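Side-chain contacts in acetyl xylan esterase (PDB 6XYC), which probably removes acetyl and feruloyl groups from xylans as a bifunctional esterase of the alpha/beta-hydrolase superfamily: residues A49-N54 / E190-G195; A85-Q90 / K207-I212; I115-F120 / H125-A130. All coordinates share one frame; numbering follows the deposited sequence.

In the fold
The three contacts lie on one alpha/beta-hydrolase fold and join its sheet and helices to the loops and helices beside the AES pocket, which only contact 1 lines directly. Along the chain the segments run 49-54, 85-90, 115-120, 125-130, 190-195, 207-212, so contacts 1 and 2 cross and contact 3 is nested inside both. Contact 3, near the centre of the chain, packs strand 114-120 against helix 122-131. Its centre is about 16 Å from that of contact 1 and about 13 Å from that of contact 2; contacts 1 and 2 are about 10 Å apart, centre to centre, and touch through L193 and W87. H125 on helix 122-131 meets the W50 ring and hydrogen-bonds to I209 O, joining that helix to both.

Contact 1. Residues A49-N54 / E190-G195; sequences AWFANN and EAVLIG. With AES (4-(2-aminoethyl)benzenesulfonyl fluoride), chain B.
The loop that follows strand 39-45 passes the last turn of helix 189-193, with the CA atoms of W50 and L193 7.2 Å apart and I194 the first residue to leave helical geometry. W50 carries most of the contact. Its CG stands anti to the carbonyl carbon (chi1 -60°), which swings the indole against the helix; L193 comes over one face of it, CD2 lying 3.7 Å from the centroid of the six-membered ring and 11° off the normal, a CH-pi contact. The far corner of the same ring meets the start of the segment, W50 CZ3 lying 4.0 Å from E190 CA. Next to it V192 packs at the edge of the F51 ring, near its plane, with CG1 3.8 Å from F51 CE1. In an alpha/beta hydrolase this loop commonly supplies one N-H of the oxyanion hole, and the bonds to the bound inhibitor AES are consistent with that role here: A49 N donates to its sulfonyl oxygen O1S over 2.8 Å, nearly straight at 161°, while S122 N and H262 NE2 also bond to AES. At its other end the amine N8 reaches E190 OE2 at 2.6 Å. E190 OE1 is hydrogen-bonded to N184 ND2, so each carboxylate oxygen has a partner, which limits the rotation of the group.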
ATOM      1  N   ALA A  49      -1.929   1.986  11.534  1.00 21.48           N
ATOM      2  CA  ALA A  49      -3.369   1.932  11.785  1.00 22.86           C
ATOM      3  C   ALA A  49      -4.063   3.163  11.201  1.00 23.15           C
ATOM      4  O   ALA A  49      -5.054   3.656  11.745  1.00 21.52           O
ATOM      5  CB  ALA A  49      -3.668   1.792  13.280  1.00 24.02           C
ATOM      6  N   TRP A  50      -3.514   3.677  10.094  1.00 20.76           N
ATOM      7  CA  TRP A  50      -3.990   4.856   9.366  1.00 23.27           C
ATOM      8  C   TRP A  50      -3.808   6.162  10.138  1.00 22.24           C
ATOM      9  O   TRP A  50      -4.252   7.217   9.662  1.00 22.58           O
ATOM     10  CB  TRP A  50      -5.463   4.716   8.954  1.00 21.54           C
ATOM     11  CG  TRP A  50      -5.720   3.532   8.060  1.00 22.58           C
ATOM     12  CD1 TRP A  50      -5.326   3.386   6.762  1.00 24.75           C
ATOM     13  CD2 TRP A  50      -6.422   2.333   8.403  1.00 21.37           C
ATOM     14  NE1 TRP A  50      -5.730   2.166   6.277  1.00 23.34           N
ATOM     15  CE2 TRP A  50      -6.410   1.501   7.263  1.00 24.05           C
ATOM     16  CE3 TRP A  50      -7.057   1.878   9.562  1.00 22.63           C
ATOM     17  CZ2 TRP A  50      -7.009   0.244   7.251  1.00 23.82           C
ATOM     18  CZ3 TRP A  50      -7.652   0.632   9.546  1.00 23.39           C
ATOM     19  CH2 TRP A  50      -7.620  -0.173   8.402  1.00 24.45           C
ATOM     20  N   PHE A  51      -3.135   6.134  11.297  1.00 20.10           N
ATOM     21  CA  PHE A  51      -3.080   7.319  12.148  1.00 21.30           C
ATOM     22  C   PHE A  51      -1.950   8.275  11.771  1.00 22.93           C
ATOM     23  O   PHE A  51      -2.046   9.473  12.056  1.00 25.31           O
ATOM     24  CB  PHE A  51      -2.905   6.939  13.625  1.00 23.85           C
ATOM     25  CG  PHE A  51      -4.148   6.403  14.286  1.00 26.78           C
ATOM     26  CD1 PHE A  51      -5.385   6.987  14.073  1.00 30.08           C
ATOM     27  CD2 PHE A  51      -4.060   5.307  15.136  1.00 27.24           C
ATOM     28  CE1 PHE A  51      -6.524   6.487  14.683  1.00 29.43           C
ATOM     29  CE2 PHE A  51      -5.189   4.798  15.751  1.00 28.17           C
ATOM     30  CZ  PHE A  51      -6.423   5.394  15.531  1.00 27.85           C
ATOM     31  N   ALA A  52      -0.870   7.785  11.167  1.00 20.75           N
ATOM     32  CA  ALA A  52       0.314   8.613  10.953  1.00 22.57           C
ATOM     33  C   ALA A  52       0.255   9.309   9.598  1.00 25.00           C
ATOM     34  O   ALA A  52      -0.203   8.732   8.608  1.00 24.30           O
ATOM     35  CB  ALA A  52       1.588   7.772  11.049  1.00 23.02           C
ATOM     36  N   ASN A  53       0.724  10.559   9.564  1.00 24.33           N
ATOM     37  CA  ASN A  53       0.785  11.330   8.327  1.00 25.65           C
ATOM     38  C   ASN A  53       2.206  11.762   7.977  1.00 26.20           C
ATOM     39  O   ASN A  53       2.386  12.601   7.086  1.00 23.81           O
ATOM     40  CB  ASN A  53      -0.129  12.562   8.418  1.00 23.63           C
ATOM     41  CG  ASN A  53       0.319  13.559   9.483  1.00 26.14           C
ATOM     42  OD1 ASN A  53       1.385  13.419  10.082  1.00 24.35           O
ATOM     43  ND2 ASN A  53      -0.506  14.572   9.718  1.00 29.39           N
ATOM     44  N   ASN A  54       3.223  11.193   8.641  1.00 23.85           N
ATOM     45  CA  ASN A  54       4.582  11.711   8.512  1.00 28.04           C
ATOM     46  C   ASN A  54       5.654  10.630   8.627  1.00 26.90           C
ATOM     47  O   ASN A  54       6.815  10.961   8.898  1.00 28.88           O
ATOM     48  CB  ASN A  54       4.835  12.777   9.588  1.00 33.33           C
ATOM     49  CG  ASN A  54       4.626  12.243  10.982  1.00 43.71           C
ATOM     50  OD1 ASN A  54       4.186  11.110  11.160  1.00 29.32           O
ATOM     51  ND2 ASN A  54       4.930  13.053  11.977  1.00 59.81           N
ATOM     52  N   GLU A 190     -10.205   1.334  12.512  1.00 24.49           N
ATOM     53  CA  GLU A 190     -11.081   1.413  11.348  1.00 24.66           C
ATOM     54  C   GLU A 190     -12.309   2.265  11.633  1.00 24.36           C
ATOM     55  O   GLU A 190     -12.854   2.884  10.712  1.00 24.25           O
ATOM     56  CB  GLU A 190     -11.507   0.018  10.885  1.00 25.92           C
ATOM     57  CG  GLU A 190     -12.159  -0.825  11.952  1.00 25.07           C
ATOM     58  CD  GLU A 190     -11.198  -1.830  12.540  1.00 27.94           C
ATOM     59  OE1 GLU A 190     -11.482  -3.046  12.493  1.00 27.49           O
ATOM     60  OE2 GLU A 190     -10.143  -1.407  13.055  1.00 23.60           O
ATOM     61  N   ALA A 191     -12.759   2.306  12.892  1.00 24.21           N
ATOM     62  CA  ALA A 191     -13.856   3.197  13.260  1.00 25.97           C
ATOM     63  C   ALA A 191     -13.469   4.651  13.024  1.00 26.99           C
ATOM     64  O   ALA A 191     -14.259   5.437  12.491  1.00 26.82           O
ATOM     65  CB  ALA A 191     -14.255   2.979  14.722  1.00 24.74           C
ATOM     66  N   VAL A 192     -12.243   5.021  13.399  1.00 24.67           N
ATOM     67  CA  VAL A 192     -11.760   6.377  13.150  1.00 25.28           C
ATOM     68  C   VAL A 192     -11.696   6.649  11.654  1.00 26.98           C
ATOM     69  O   VAL A 192     -12.058   7.736  11.186  1.00 26.49           O
ATOM     70  CB  VAL A 192     -10.385   6.572  13.819  1.00 25.61           C
ATOM     71  CG1 VAL A 192      -9.840   7.958  13.527  1.00 28.49           C
ATOM     72  CG2 VAL A 192     -10.482   6.328  15.320  1.00 24.99           C
ATOM     73  N   LEU A 193     -11.242   5.659  10.882  1.00 24.04           N
ATOM     74  CA  LEU A 193     -11.115   5.830   9.442  1.00 22.46           C
ATOM     75  C   LEU A 193     -12.450   6.170   8.793  1.00 25.79           C
ATOM     76  O   LEU A 193     -12.484   6.915   7.807  1.00 25.34           O
ATOM     77  CB  LEU A 193     -10.542   4.552   8.818  1.00 23.61           C
ATOM     78  CG  LEU A 193     -10.253   4.487   7.327  1.00 23.54           C
ATOM     79  CD1 LEU A 193      -9.176   5.497   6.955  1.00 24.86           C
ATOM     80  CD2 LEU A 193      -9.823   3.078   6.932  1.00 25.25           C
ATOM     81  N   ILE A 194     -13.553   5.646   9.318  1.00 26.40           N
ATOM     82  CA  ILE A 194     -14.861   5.853   8.708  1.00 27.26           C
ATOM     83  C   ILE A 194     -15.643   6.961   9.413  1.00 32.03           C
ATOM     84  O   ILE A 194     -16.864   7.047   9.255  1.00 30.20           O
ATOM     85  CB  ILE A 194     -15.679   4.553   8.645  1.00 25.65           C
ATOM     86  CG1 ILE A 194     -15.965   3.985  10.035  1.00 27.43           C
ATOM     87  CG2 ILE A 194     -14.956   3.512   7.800  1.00 28.39           C
ATOM     88  CD1 ILE A 194     -16.928   2.814  10.026  1.00 26.72           C
ATOM     89  N   GLY A 195     -14.968   7.820  10.170  1.00 28.77           N
ATOM     90  CA  GLY A 195     -15.621   8.928  10.830  1.00 30.89           C
ATOM     91  C   GLY A 195     -16.064   8.663  12.251  1.00 32.82           C
ATOM     92  O   GLY A 195     -17.036   9.273  12.697  1.00 34.63           O
TER
HETATM   93  C3  AES B 701      -4.177  -2.169  13.878  1.00 36.99           C
HETATM   94  C2  AES B 701      -2.979  -2.135  13.230  1.00 40.03           C
HETATM   95  C1  AES B 701      -2.949  -1.878  11.894  1.00 28.39           C
HETATM   96  S   AES B 701      -1.385  -1.807  11.147  1.00 28.32           S
HETATM   97  O1S AES B 701      -1.173  -0.468  10.538  1.00 25.03           O
HETATM   98  O2S AES B 701      -0.363  -1.788  12.189  1.00 28.77           O
HETATM   99  C6  AES B 701      -4.081  -1.657  11.178  1.00 36.78           C
HETATM  100  C5  AES B 701      -5.296  -1.693  11.831  1.00 40.82           C
HETATM  101  C4  AES B 701      -5.339  -1.943  13.183  1.00 49.44           C
HETATM  102  C7  AES B 701      -6.709  -2.002  13.938  1.00 42.50           C
HETATM  103  C8  AES B 701      -7.643  -3.044  13.273  1.00 35.40           C
HETATM  104  N8  AES B 701      -8.703  -3.302  14.190  1.00 34.80           N

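Contact 2. Residues A85-Q90 / K207-I212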
ATOM      1  N   ALA A  85      -8.638  13.484   8.219  1.00 27.12           N
ATOM      2  CA  ALA A  85      -9.484  13.320   7.046  1.00 27.40           C
ATOM      3  C   ALA A  85      -9.962  11.880   7.021  1.00 28.92           C
ATOM      4  O   ALA A  85      -9.148  10.962   7.158  1.00 28.19           O
ATOM      5  CB  ALA A  85      -8.730  13.646   5.757  1.00 28.99           C
ATOM      6  N   ILE A  86     -11.265  11.669   6.836  1.00 26.46           N
ATOM      7  CA  ILE A  86     -11.780  10.304   6.877  1.00 28.74           C
ATOM      8  C   ILE A  86     -11.719   9.702   5.479  1.00 26.51           C
ATOM      9  O   ILE A  86     -11.470  10.407   4.494  1.00 23.48           O
ATOM     10  CB  ILE A  86     -13.206  10.239   7.461  1.00 30.39           C
ATOM     11  CG1 ILE A  86     -14.223  10.958   6.583  1.00 31.07           C
ATOM     12  CG2 ILE A  86     -13.222  10.813   8.874  1.00 33.44           C
ATOM     13  CD1 ILE A  86     -15.651  10.575   6.879  1.00 37.73           C
ATOM     14  N   TRP A  87     -11.909   8.392   5.397  1.00 24.82           N
ATOM     15  CA  TRP A  87     -11.970   7.694   4.122  1.00 26.54           C
ATOM     16  C   TRP A  87     -12.911   8.431   3.171  1.00 24.82           C
ATOM     17  O   TRP A  87     -13.992   8.861   3.587  1.00 27.25           O
ATOM     18  CB  TRP A  87     -12.456   6.262   4.368  1.00 25.69           C
ATOM     19  CG  TRP A  87     -12.305   5.285   3.252  1.00 24.21           C
ATOM     20  CD1 TRP A  87     -13.309   4.726   2.526  1.00 23.68           C
ATOM     21  CD2 TRP A  87     -11.088   4.698   2.782  1.00 24.17           C
ATOM     22  NE1 TRP A  87     -12.793   3.843   1.612  1.00 26.25           N
ATOM     23  CE2 TRP A  87     -11.429   3.804   1.748  1.00 24.88           C
ATOM     24  CE3 TRP A  87      -9.741   4.850   3.128  1.00 24.18           C
ATOM     25  CZ2 TRP A  87     -10.473   3.065   1.052  1.00 23.11           C
ATOM     26  CZ3 TRP A  87      -8.794   4.119   2.431  1.00 22.74           C
ATOM     27  CH2 TRP A  87      -9.163   3.241   1.402  1.00 25.78           C
ATOM     28  N   PRO A  88     -12.558   8.563   1.883  1.00 24.31           N
ATOM     29  CA  PRO A  88     -11.418   7.946   1.183  1.00 24.92           C
ATOM     30  C   PRO A  88     -10.165   8.814   1.011  1.00 24.39           C
ATOM     31  O   PRO A  88      -9.425   8.614   0.049  1.00 23.83           O
ATOM     32  CB  PRO A  88     -12.004   7.644  -0.191  1.00 24.01           C
ATOM     33  CG  PRO A  88     -12.957   8.848  -0.425  1.00 27.24           C
ATOM     34  CD  PRO A  88     -13.461   9.271   0.950  1.00 27.41           C
ATOM     35  N   ALA A  89      -9.939   9.754   1.929  1.00 23.99           N
ATOM     36  CA  ALA A  89      -8.771  10.618   1.812  1.00 25.66           C
ATOM     37  C   ALA A  89      -7.503   9.803   1.583  1.00 25.81           C
ATOM     38  O   ALA A  89      -6.679  10.143   0.726  1.00 22.56           O
ATOM     39  CB  ALA A  89      -8.629  11.482   3.066  1.00 26.17           C
ATOM     40  N   GLN A  90      -7.344   8.707   2.323  1.00 24.10           N
ATOM     41  CA  GLN A  90      -6.076   7.991   2.326  1.00 24.76           C
ATOM     42  C   GLN A  90      -5.783   7.333   0.981  1.00 24.72           C
ATOM     43  O   GLN A  90      -4.634   7.342   0.522  1.00 22.54           O
ATOM     44  CB  GLN A  90      -6.082   6.957   3.449  1.00 23.88           C
ATOM     45  CG  GLN A  90      -5.985   7.552   4.850  1.00 23.28           C
ATOM     46  CD  GLN A  90      -7.276   8.198   5.311  1.00 26.38           C
ATOM     47  OE1 GLN A  90      -8.361   7.822   4.873  1.00 23.52           O
ATOM     48  NE2 GLN A  90      -7.163   9.184   6.195  1.00 22.43           N
ATOM     49  N   LYS A 207     -17.655  -2.242   3.911  1.00 23.13           N
ATOM     50  CA  LYS A 207     -17.403  -2.813   2.593  1.00 23.55           C
ATOM     51  C   LYS A 207     -16.452  -1.933   1.792  1.00 23.04           C
ATOM     52  O   LYS A 207     -15.558  -2.439   1.102  1.00 22.14           O
ATOM     53  CB  LYS A 207     -18.708  -3.007   1.819  1.00 25.55           C
ATOM     54  CG  LYS A 207     -18.508  -3.730   0.488  1.00 27.41           C
ATOM     55  CD  LYS A 207     -19.779  -3.828  -0.340  1.00 29.03           C
ATOM     56  CE  LYS A 207     -19.558  -4.758  -1.534  1.00 32.17           C
ATOM     57  NZ  LYS A 207     -20.642  -4.685  -2.544  1.00 35.47           N
ATOM     58  N   LEU A 208     -16.624  -0.612   1.879  1.00 22.91           N
ATOM     59  CA  LEU A 208     -15.883   0.314   1.032  1.00 24.08           C
ATOM     60  C   LEU A 208     -14.483   0.626   1.547  1.00 23.69           C
ATOM     61  O   LEU A 208     -13.714   1.270   0.827  1.00 22.74           O
ATOM     62  CB  LEU A 208     -16.661   1.619   0.868  1.00 24.66           C
ATOM     63  CG  LEU A 208     -17.988   1.506   0.113  1.00 25.34           C
ATOM     64  CD1 LEU A 208     -18.683   2.837   0.020  1.00 29.56           C
ATOM     65  CD2 LEU A 208     -17.744   0.910  -1.285  1.00 28.97           C
ATOM     66  N   ILE A 209     -14.133   0.212   2.767  1.00 23.62           N
ATOM     67  CA  ILE A 209     -12.747   0.288   3.220  1.00 23.72           C
ATOM     68  C   ILE A 209     -12.033  -1.052   3.111  1.00 23.55           C
ATOM     69  O   ILE A 209     -10.856  -1.150   3.479  1.00 23.82           O
ATOM     70  CB  ILE A 209     -12.639   0.810   4.668  1.00 21.15           C
ATOM     71  CG1 ILE A 209     -13.327  -0.135   5.655  1.00 27.09           C
ATOM     72  CG2 ILE A 209     -13.210   2.223   4.765  1.00 24.32           C
ATOM     73  CD1 ILE A 209     -13.023   0.163   7.099  1.00 24.39           C
ATOM     74  N   SER A 210     -12.712  -2.092   2.627  1.00 21.60           N
ATOM     75  CA  SER A 210     -12.150  -3.439   2.628  1.00 22.80           C
ATOM     76  C   SER A 210     -11.869  -3.877   1.198  1.00 23.17           C
ATOM     77  O   SER A 210     -12.797  -4.273   0.472  1.00 24.94           O
ATOM     78  CB  SER A 210     -13.103  -4.418   3.320  1.00 22.19           C
ATOM     79  OG  SER A 210     -13.342  -4.024   4.660  1.00 24.66           O
ATOM     80  N   PRO A 211     -10.610  -3.841   0.747  1.00 22.38           N
ATOM     81  CA  PRO A 211     -10.324  -4.151  -0.668  1.00 24.59           C
ATOM     82  C   PRO A 211     -10.631  -5.591  -1.052  1.00 24.92           C
ATOM     83  O   PRO A 211     -10.731  -5.889  -2.250  1.00 24.33           O
ATOM     84  CB  PRO A 211      -8.825  -3.841  -0.807  1.00 23.29           C
ATOM     85  CG  PRO A 211      -8.270  -3.996   0.583  1.00 24.15           C
ATOM     86  CD  PRO A 211      -9.383  -3.609   1.532  1.00 23.77           C
ATOM     87  N   ILE A 212     -10.791  -6.490  -0.078  1.00 23.48           N
ATOM     88  CA  ILE A 212     -11.143  -7.872  -0.374  1.00 21.90           C
ATOM     89  C   ILE A 212     -12.428  -7.939  -1.184  1.00 26.50           C
ATOM     90  O   ILE A 212     -12.655  -8.902  -1.930  1.00 24.59           O
ATOM     91  CB  ILE A 212     -11.263  -8.669   0.952  1.00 22.44           C
ATOM     92  CG1 ILE A 212     -11.261 -10.171   0.682  1.00 24.44           C
ATOM     93  CG2 ILE A 212     -12.513  -8.247   1.720  1.00 24.00           C
ATOM     94  CD1 ILE A 212     -11.090 -11.002   1.945  1.00 21.50           C
TER
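The W87 indole is sandwiched: I209 CG2 covers one face of its pyrrole half, and P88 CB lies over the opposite face toward the rim, 4.1 Å above the plane. Outside the two segments the ring meets F129 edge-to-face, and H125 meets it at an oblique angle. This is a buried core joint of the alpha/beta-hydrolase fold, where the loop entering helix 89-103 is pinned to the chain leaving helix 203-208. I209 CG2 comes within 3.4 Å of the centroid of the five-membered ring, a close CH-pi contact, and W87 CD1 is its nearest ring atom. W87 reaches across because its CG is anti to the backbone N (chi1 -167°), pointing the indole at the other segment. There NE1 donates to L208 O over 2.8 Å, but the bond is bent, 131° at the hydrogen, and the donor sits above the carbonyl plane, 51° out of it. The methyl on the face and the N-H bond together restrict how the indole can turn. I209 O in turn accepts from H125 NE2, which ties this segment to helix 122-131. P88, preceded by a cis peptide bond, occupies the N-cap position of helix 89-103. At the second residue of that helix the Q90 side chain folds back on the loop, NE2 donating to A85 O at 2.8 Å.

Contact 3. Residues I115-F120 / H125-A130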
ATOM      1  N   ILE A 115       5.510   0.161 -12.143  1.00 32.79           N
ATOM      2  CA  ILE A 115       5.369   0.809 -10.842  1.00 29.39           C
ATOM      3  C   ILE A 115       4.662  -0.194  -9.944  1.00 27.20           C
ATOM      4  O   ILE A 115       3.442  -0.371 -10.042  1.00 28.65           O
ATOM      5  CB  ILE A 115       4.589   2.124 -10.913  1.00 31.74           C
ATOM      6  CG1 ILE A 115       5.268   3.090 -11.885  1.00 33.33           C
ATOM      7  CG2 ILE A 115       4.483   2.758  -9.533  1.00 32.38           C
ATOM      8  CD1 ILE A 115       4.565   4.435 -12.025  1.00 32.32           C
ATOM      9  N   GLY A 116       5.419  -0.857  -9.073  1.00 26.52           N
ATOM     10  CA  GLY A 116       4.833  -1.693  -8.050  1.00 25.23           C
ATOM     11  C   GLY A 116       4.523  -0.901  -6.797  1.00 25.32           C
ATOM     12  O   GLY A 116       4.918   0.255  -6.646  1.00 26.38           O
ATOM     13  N   ILE A 117       3.802  -1.544  -5.883  1.00 22.76           N
ATOM     14  CA  ILE A 117       3.397  -0.887  -4.645  1.00 23.65           C
ATOM     15  C   ILE A 117       3.386  -1.921  -3.526  1.00 24.10           C
ATOM     16  O   ILE A 117       3.007  -3.079  -3.729  1.00 21.36           O
ATOM     17  CB  ILE A 117       2.031  -0.186  -4.807  1.00 22.36           C
ATOM     18  CG1 ILE A 117       1.790   0.786  -3.656  1.00 23.22           C
ATOM     19  CG2 ILE A 117       0.905  -1.202  -4.900  1.00 23.58           C
ATOM     20  CD1 ILE A 117       0.682   1.791  -3.907  1.00 21.44           C
ATOM     21  N   THR A 118       3.824  -1.498  -2.341  1.00 22.08           N
ATOM     22  CA  THR A 118       3.898  -2.382  -1.189  1.00 20.98           C
ATOM     23  C   THR A 118       3.783  -1.543   0.077  1.00 22.67           C
ATOM     24  O   THR A 118       4.091  -0.347   0.084  1.00 21.75           O
ATOM     25  CB  THR A 118       5.212  -3.187  -1.176  1.00 21.09           C
ATOM     26  OG1 THR A 118       5.228  -4.090  -0.068  1.00 24.57           O
ATOM     27  CG2 THR A 118       6.418  -2.256  -1.098  1.00 22.63           C
ATOM     28  N   GLY A 119       3.313  -2.176   1.140  1.00 23.75           N
ATOM     29  CA  GLY A 119       3.181  -1.516   2.426  1.00 22.47           C
ATOM     30  C   GLY A 119       2.939  -2.564   3.484  1.00 23.12           C
ATOM     31  O   GLY A 119       2.622  -3.720   3.174  1.00 22.65           O
ATOM     32  N   PHE A 120       3.096  -2.168   4.749  1.00 22.92           N
ATOM     33  CA  PHE A 120       2.838  -3.086   5.856  1.00 24.69           C
ATOM     34  C   PHE A 120       1.693  -2.578   6.736  1.00 24.65           C
ATOM     35  O   PHE A 120       1.550  -1.370   6.937  1.00 20.46           O
ATOM     36  CB  PHE A 120       4.129  -3.360   6.692  1.00 25.83           C
ATOM     37  CG  PHE A 120       4.919  -2.136   7.081  1.00 25.93           C
ATOM     38  CD1 PHE A 120       5.833  -1.564   6.211  1.00 28.92           C
ATOM     39  CD2 PHE A 120       4.782  -1.596   8.347  1.00 30.04           C
ATOM     40  CE1 PHE A 120       6.556  -0.452   6.583  1.00 31.37           C
ATOM     41  CE2 PHE A 120       5.511  -0.497   8.720  1.00 31.98           C
ATOM     42  CZ  PHE A 120       6.396   0.075   7.841  1.00 31.43           C
ATOM     43  N   HIS A 125      -2.819  -2.469   3.448  1.00 22.05           N
ATOM     44  CA  HIS A 125      -4.215  -2.229   3.096  1.00 20.93           C
ATOM     45  C   HIS A 125      -4.329  -1.243   1.939  1.00 22.67           C
ATOM     46  O   HIS A 125      -5.055  -1.488   0.968  1.00 19.97           O
ATOM     47  CB  HIS A 125      -4.955  -1.716   4.331  1.00 21.69           C
ATOM     48  CG  HIS A 125      -6.238  -1.007   4.032  1.00 24.09           C
ATOM     49  ND1 HIS A 125      -6.305   0.350   3.800  1.00 21.28           N
ATOM     50  CD2 HIS A 125      -7.509  -1.466   3.964  1.00 22.30           C
ATOM     51  CE1 HIS A 125      -7.562   0.694   3.585  1.00 24.58           C
ATOM     52  NE2 HIS A 125      -8.313  -0.390   3.676  1.00 24.59           N
ATOM     53  N   LEU A 126      -3.606  -0.122   2.021  1.00 22.53           N
ATOM     54  CA  LEU A 126      -3.672   0.873   0.956  1.00 21.31           C
ATOM     55  C   LEU A 126      -3.068   0.340  -0.337  1.00 21.14           C
ATOM     56  O   LEU A 126      -3.581   0.614  -1.427  1.00 23.67           O
ATOM     57  CB  LEU A 126      -2.965   2.154   1.410  1.00 21.16           C
ATOM     58  CG  LEU A 126      -3.671   2.864   2.568  1.00 22.24           C
ATOM     59  CD1 LEU A 126      -2.844   3.966   3.173  1.00 22.20           C
ATOM     60  CD2 LEU A 126      -5.036   3.402   2.096  1.00 22.48           C
ATOM     61  N   SER A 127      -1.985  -0.431  -0.237  1.00 20.70           N
ATOM     62  CA  SER A 127      -1.386  -1.038  -1.421  1.00 22.22           C
ATOM     63  C   SER A 127      -2.362  -2.001  -2.090  1.00 23.26           C
ATOM     64  O   SER A 127      -2.565  -1.957  -3.308  1.00 25.03           O
ATOM     65  CB  SER A 127      -0.093  -1.762  -1.033  1.00 23.78           C
ATOM     66  OG  SER A 127       0.889  -0.838  -0.607  1.00 26.50           O
ATOM     67  N   ALA A 128      -2.978  -2.885  -1.302  1.00 21.80           N
ATOM     68  CA  ALA A 128      -3.976  -3.794  -1.855  1.00 22.32           C
ATOM     69  C   ALA A 128      -5.155  -3.024  -2.433  1.00 23.94           C
ATOM     70  O   ALA A 128      -5.715  -3.416  -3.466  1.00 27.07           O
ATOM     71  CB  ALA A 128      -4.452  -4.774  -0.783  1.00 21.28           C
ATOM     72  N   PHE A 129      -5.549  -1.923  -1.785  1.00 21.96           N
ATOM     73  CA  PHE A 129      -6.695  -1.177  -2.295  1.00 22.46           C
ATOM     74  C   PHE A 129      -6.380  -0.528  -3.637  1.00 24.93           C
ATOM     75  O   PHE A 129      -7.244  -0.474  -4.519  1.00 23.39           O
ATOM     76  CB  PHE A 129      -7.146  -0.120  -1.291  1.00 23.64           C
ATOM     77  CG  PHE A 129      -8.637   0.070  -1.263  1.00 23.94           C
ATOM     78  CD1 PHE A 129      -9.291   0.634  -2.347  1.00 26.02           C
ATOM     79  CD2 PHE A 129      -9.380  -0.341  -0.172  1.00 21.77           C
ATOM     80  CE1 PHE A 129     -10.661   0.803  -2.333  1.00 28.11           C
ATOM     81  CE2 PHE A 129     -10.754  -0.174  -0.149  1.00 25.06           C
ATOM     82  CZ  PHE A 129     -11.394   0.398  -1.236  1.00 24.56           C
ATOM     83  N   ALA A 130      -5.154  -0.022  -3.813  1.00 23.50           N
ATOM     84  CA  ALA A 130      -4.751   0.473  -5.125  1.00 23.03           C
ATOM     85  C   ALA A 130      -4.786  -0.646  -6.159  1.00 26.15           C
ATOM     86  O   ALA A 130      -5.243  -0.447  -7.292  1.00 27.69           O
ATOM     87  CB  ALA A 130      -3.351   1.089  -5.050  1.00 25.21           C
TER
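Strand 115-120 and helix 125-130 run nearly antiparallel, their axes 6.8 Å apart at closest and 150° between directions, and T118 and S127 bring their CA atoms within 5.5 Å. They are probably the two arms of the nucleophile elbow, as in other alpha/beta hydrolases, consistent with the GxSxG sequence; S121, which lines the AES pocket, sits between them. S127 presses its hydroxyl onto the strand backbone: OG lies 3.1 Å from T118 C and 3.3 Å from G119 N, without a hydrogen bond to the strand, and is bonded instead to G123 O, one turn earlier in the same helix. G119 permits this closeness, since a CB there would lie only about 3.3 Å from S127 OG. I117, just before T118, lies against the same helix face; chi1 -165° sets CG1 anti to the backbone N, 3.6 Å from S127 OG, while CG2 lies beside S127 CB and CD1 extends to A130 CB at 4.3 Å. Replacing I117 by an alanine removes CG1, CG2 and CD1, and is likely to open a gap between strand and helix and take from A130 CB its contact on the strand. Across this tight interface the contact is van der Waals alone, and the buried hydroxyl is satisfied within the helix itself.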